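Local coordinates for PTS system, cellobiose-specific IIA component (PDB 3K1S), which probably relays a phosphoryl group to the IIB component of a cellobiose-specific phosphotransferase system during sugar uptake, as IIA proteins of this family do, at residues T72-V76 with L77-A81. Residues are numbered along the deposited sequence; the frame is centred on the assembly and turned at random.
Sequences TEISV and LLIHA
Leu77 opens the second segment beside Ser75, its CB 4.1 Å from Ser75 OG. Its side chain leads away from the loop. Leu78 joins the loop by both its backbone and its side chain. Its backbone N donates to Ser75 OG at 3.2 Å, and the bond is nearly straight at 167°. This is an N-cap: Ser75 precedes helix 76-108. Its hydroxyl stands between its own backbone N and carbonyl carbon (chi1 66°), which turns OG toward the first turn. The side chain of Leu78 runs back along the loop toward Thr72. CG is anti to the backbone N (chi1 175°). This sends CD2 of Leu78 to CG2 of Thr72, a tight 3.4 Å pair. The same CD2 of Leu78 lies 4.0 Å from CD1 of Ile74. Leu62 of helix 38-67 touches both Thr72 and Leu78. Ile79 N donates to Ser75 O at 3.1 Å, the first regular helical bond here. The CD1 end of Ile79 also lies 4.1 Å from Ile74 CG2, the two side chains crossing at about a right angle. Ile74 and Ile79 both pack on Ile79 of the third subunit. His80 N closes the next turn on Val76 O at 2.8 Å. The imidazole leads away from the loop. Ser75 therefore secures the helix start twice, with its hydroxyl as cap and its carbonyl as acceptor. The Val76 and Leu77 amides bind Glu66 of the second subunit; these two bonds extend the cap across the subunit interface, and the nearby helix start would favour the charged form of that carboxylate.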
ATOM      1  N   THR A  72      -4.026  -1.708 -23.986  1.00 46.15           N
ATOM      2  CA  THR A  72      -3.092  -0.727 -23.449  1.00 44.32           C
ATOM      3  C   THR A  72      -1.676  -1.275 -23.486  1.00 43.17           C
ATOM      4  O   THR A  72      -1.455  -2.470 -23.280  1.00 41.83           O
ATOM      5  CB  THR A  72      -3.467  -0.323 -22.001  1.00 44.42           C
ATOM      6  OG1 THR A  72      -4.497   0.673 -22.038  1.00 45.04           O
ATOM      7  CG2 THR A  72      -2.264   0.245 -21.252  1.00 43.11           C
ATOM      8  N   GLU A  73      -0.721  -0.391 -23.761  1.00 43.66           N
ATOM      9  CA  GLU A  73       0.693  -0.737 -23.713  1.00 43.50           C
ATOM     10  C   GLU A  73       1.128  -0.788 -22.249  1.00 39.88           C
ATOM     11  O   GLU A  73       1.044   0.211 -21.533  1.00 37.86           O
ATOM     12  CB  GLU A  73       1.525   0.289 -24.495  1.00 45.43           C
ATOM     13  CG  GLU A  73       3.036   0.011 -24.541  1.00 54.28           C
ATOM     14  CD  GLU A  73       3.419  -1.126 -25.485  1.00 67.35           C
ATOM     15  OE1 GLU A  73       2.583  -1.523 -26.328  1.00 72.08           O
ATOM     16  OE2 GLU A  73       4.566  -1.621 -25.387  1.00 72.36           O
ATOM     17  N   ILE A  74       1.565  -1.965 -21.810  1.00 37.05           N
ATOM     18  CA  ILE A  74       2.024  -2.151 -20.435  1.00 33.32           C
ATOM     19  C   ILE A  74       3.494  -1.764 -20.325  1.00 29.82           C
ATOM     20  O   ILE A  74       4.337  -2.245 -21.087  1.00 33.29           O
ATOM     21  CB  ILE A  74       1.796  -3.603 -19.931  1.00 33.31           C
ATOM     22  CG1 ILE A  74       0.347  -4.060 -20.186  1.00 35.47           C
ATOM     23  CG2 ILE A  74       2.169  -3.732 -18.455  1.00 32.78           C
ATOM     24  CD1 ILE A  74      -0.746  -3.275 -19.434  1.00 28.05           C
ATOM     25  N   SER A  75       3.789  -0.879 -19.380  1.00 25.64           N
ATOM     26  CA  SER A  75       5.148  -0.396 -19.158  1.00 24.02           C
ATOM     27  C   SER A  75       5.419  -0.319 -17.661  1.00 22.93           C
ATOM     28  O   SER A  75       4.486  -0.358 -16.856  1.00 22.10           O
ATOM     29  CB  SER A  75       5.338   0.984 -19.799  1.00 24.26           C
ATOM     30  OG  SER A  75       4.527   1.967 -19.158  1.00 21.70           O
ATOM     31  N   VAL A  76       6.693  -0.223 -17.289  1.00 21.97           N
ATOM     32  CA  VAL A  76       7.057   0.006 -15.894  1.00 21.47           C
ATOM     33  C   VAL A  76       6.324   1.237 -15.338  1.00 20.96           C
ATOM     34  O   VAL A  76       5.767   1.179 -14.238  1.00 22.49           O
ATOM     35  CB  VAL A  76       8.584   0.143 -15.708  1.00 22.30           C
ATOM     36  CG1 VAL A  76       8.911   0.589 -14.301  1.00 21.32           C
ATOM     37  CG2 VAL A  76       9.297  -1.190 -16.028  1.00 22.62           C
ATOM     38  N   LEU A  77       6.302   2.331 -16.100  1.00 20.64           N
ATOM     39  CA  LEU A  77       5.689   3.576 -15.620  1.00 21.54           C
ATOM     40  C   LEU A  77       4.191   3.414 -15.343  1.00 19.77           C
ATOM     41  O   LEU A  77       3.703   3.876 -14.321  1.00 21.22           O
ATOM     42  CB  LEU A  77       5.960   4.774 -16.556  1.00 20.19           C
ATOM     43  CG  LEU A  77       5.720   6.161 -15.919  1.00 22.22           C
ATOM     44  CD1 LEU A  77       6.685   6.425 -14.765  1.00 21.54           C
ATOM     45  CD2 LEU A  77       5.785   7.301 -16.937  1.00 19.97           C
ATOM     46  N   LEU A  78       3.476   2.742 -16.244  1.00 20.16           N
ATOM     47  CA  LEU A  78       2.054   2.466 -16.038  1.00 22.41           C
ATOM     48  C   LEU A  78       1.810   1.632 -14.777  1.00 20.82           C
ATOM     49  O   LEU A  78       0.887   1.915 -14.017  1.00 21.23           O
ATOM     50  CB  LEU A  78       1.439   1.789 -17.265  1.00 22.77           C
ATOM     51  CG  LEU A  78      -0.023   1.325 -17.195  1.00 27.81           C
ATOM     52  CD1 LEU A  78      -0.975   2.474 -16.910  1.00 24.82           C
ATOM     53  CD2 LEU A  78      -0.407   0.625 -18.488  1.00 30.33           C
ATOM     54  N   ILE A  79       2.644   0.617 -14.560  1.00 21.45           N
ATOM     55  CA  ILE A  79       2.535  -0.232 -13.374  1.00 20.47           C
ATOM     56  C   ILE A  79       2.795   0.603 -12.133  1.00 20.30           C
ATOM     57  O   ILE A  79       2.054   0.520 -11.146  1.00 23.65           O
ATOM     58  CB  ILE A  79       3.523  -1.422 -13.414  1.00 21.51           C
ATOM     59  CG1 ILE A  79       3.197  -2.345 -14.590  1.00 21.30           C
ATOM     60  CG2 ILE A  79       3.490  -2.183 -12.078  1.00 20.69           C
ATOM     61  CD1 ILE A  79       4.308  -3.310 -14.959  1.00 25.50           C
ATOM     62  N   HIS A  80       3.844   1.418 -12.202  1.00 20.36           N
ATOM     63  CA  HIS A  80       4.203   2.349 -11.134  1.00 20.46           C
ATOM     64  C   HIS A  80       3.062   3.332 -10.858  1.00 21.61           C
ATOM     65  O   HIS A  80       2.722   3.591  -9.702  1.00 21.65           O
ATOM     66  CB  HIS A  80       5.476   3.094 -11.531  1.00 19.81           C
ATOM     67  CG  HIS A  80       6.131   3.839 -10.410  1.00 21.67           C
ATOM     68  ND1 HIS A  80       6.564   3.222  -9.254  1.00 22.30           N
ATOM     69  CD2 HIS A  80       6.469   5.143 -10.288  1.00 18.75           C
ATOM     70  CE1 HIS A  80       7.126   4.116  -8.462  1.00 19.00           C
ATOM     71  NE2 HIS A  80       7.084   5.291  -9.067  1.00 21.16           N
ATOM     72  N   ALA A  81       2.474   3.870 -11.929  1.00 21.81           N
ATOM     73  CA  ALA A  81       1.338   4.787 -11.827  1.00 22.41           C
ATOM     74  C   ALA A  81       0.162   4.127 -11.116  1.00 23.83           C
ATOM     75  O   ALA A  81      -0.472   4.732 -10.255  1.00 23.10           O
ATOM     76  CB  ALA A  81       0.917   5.265 -13.208  1.00 23.62           C
TER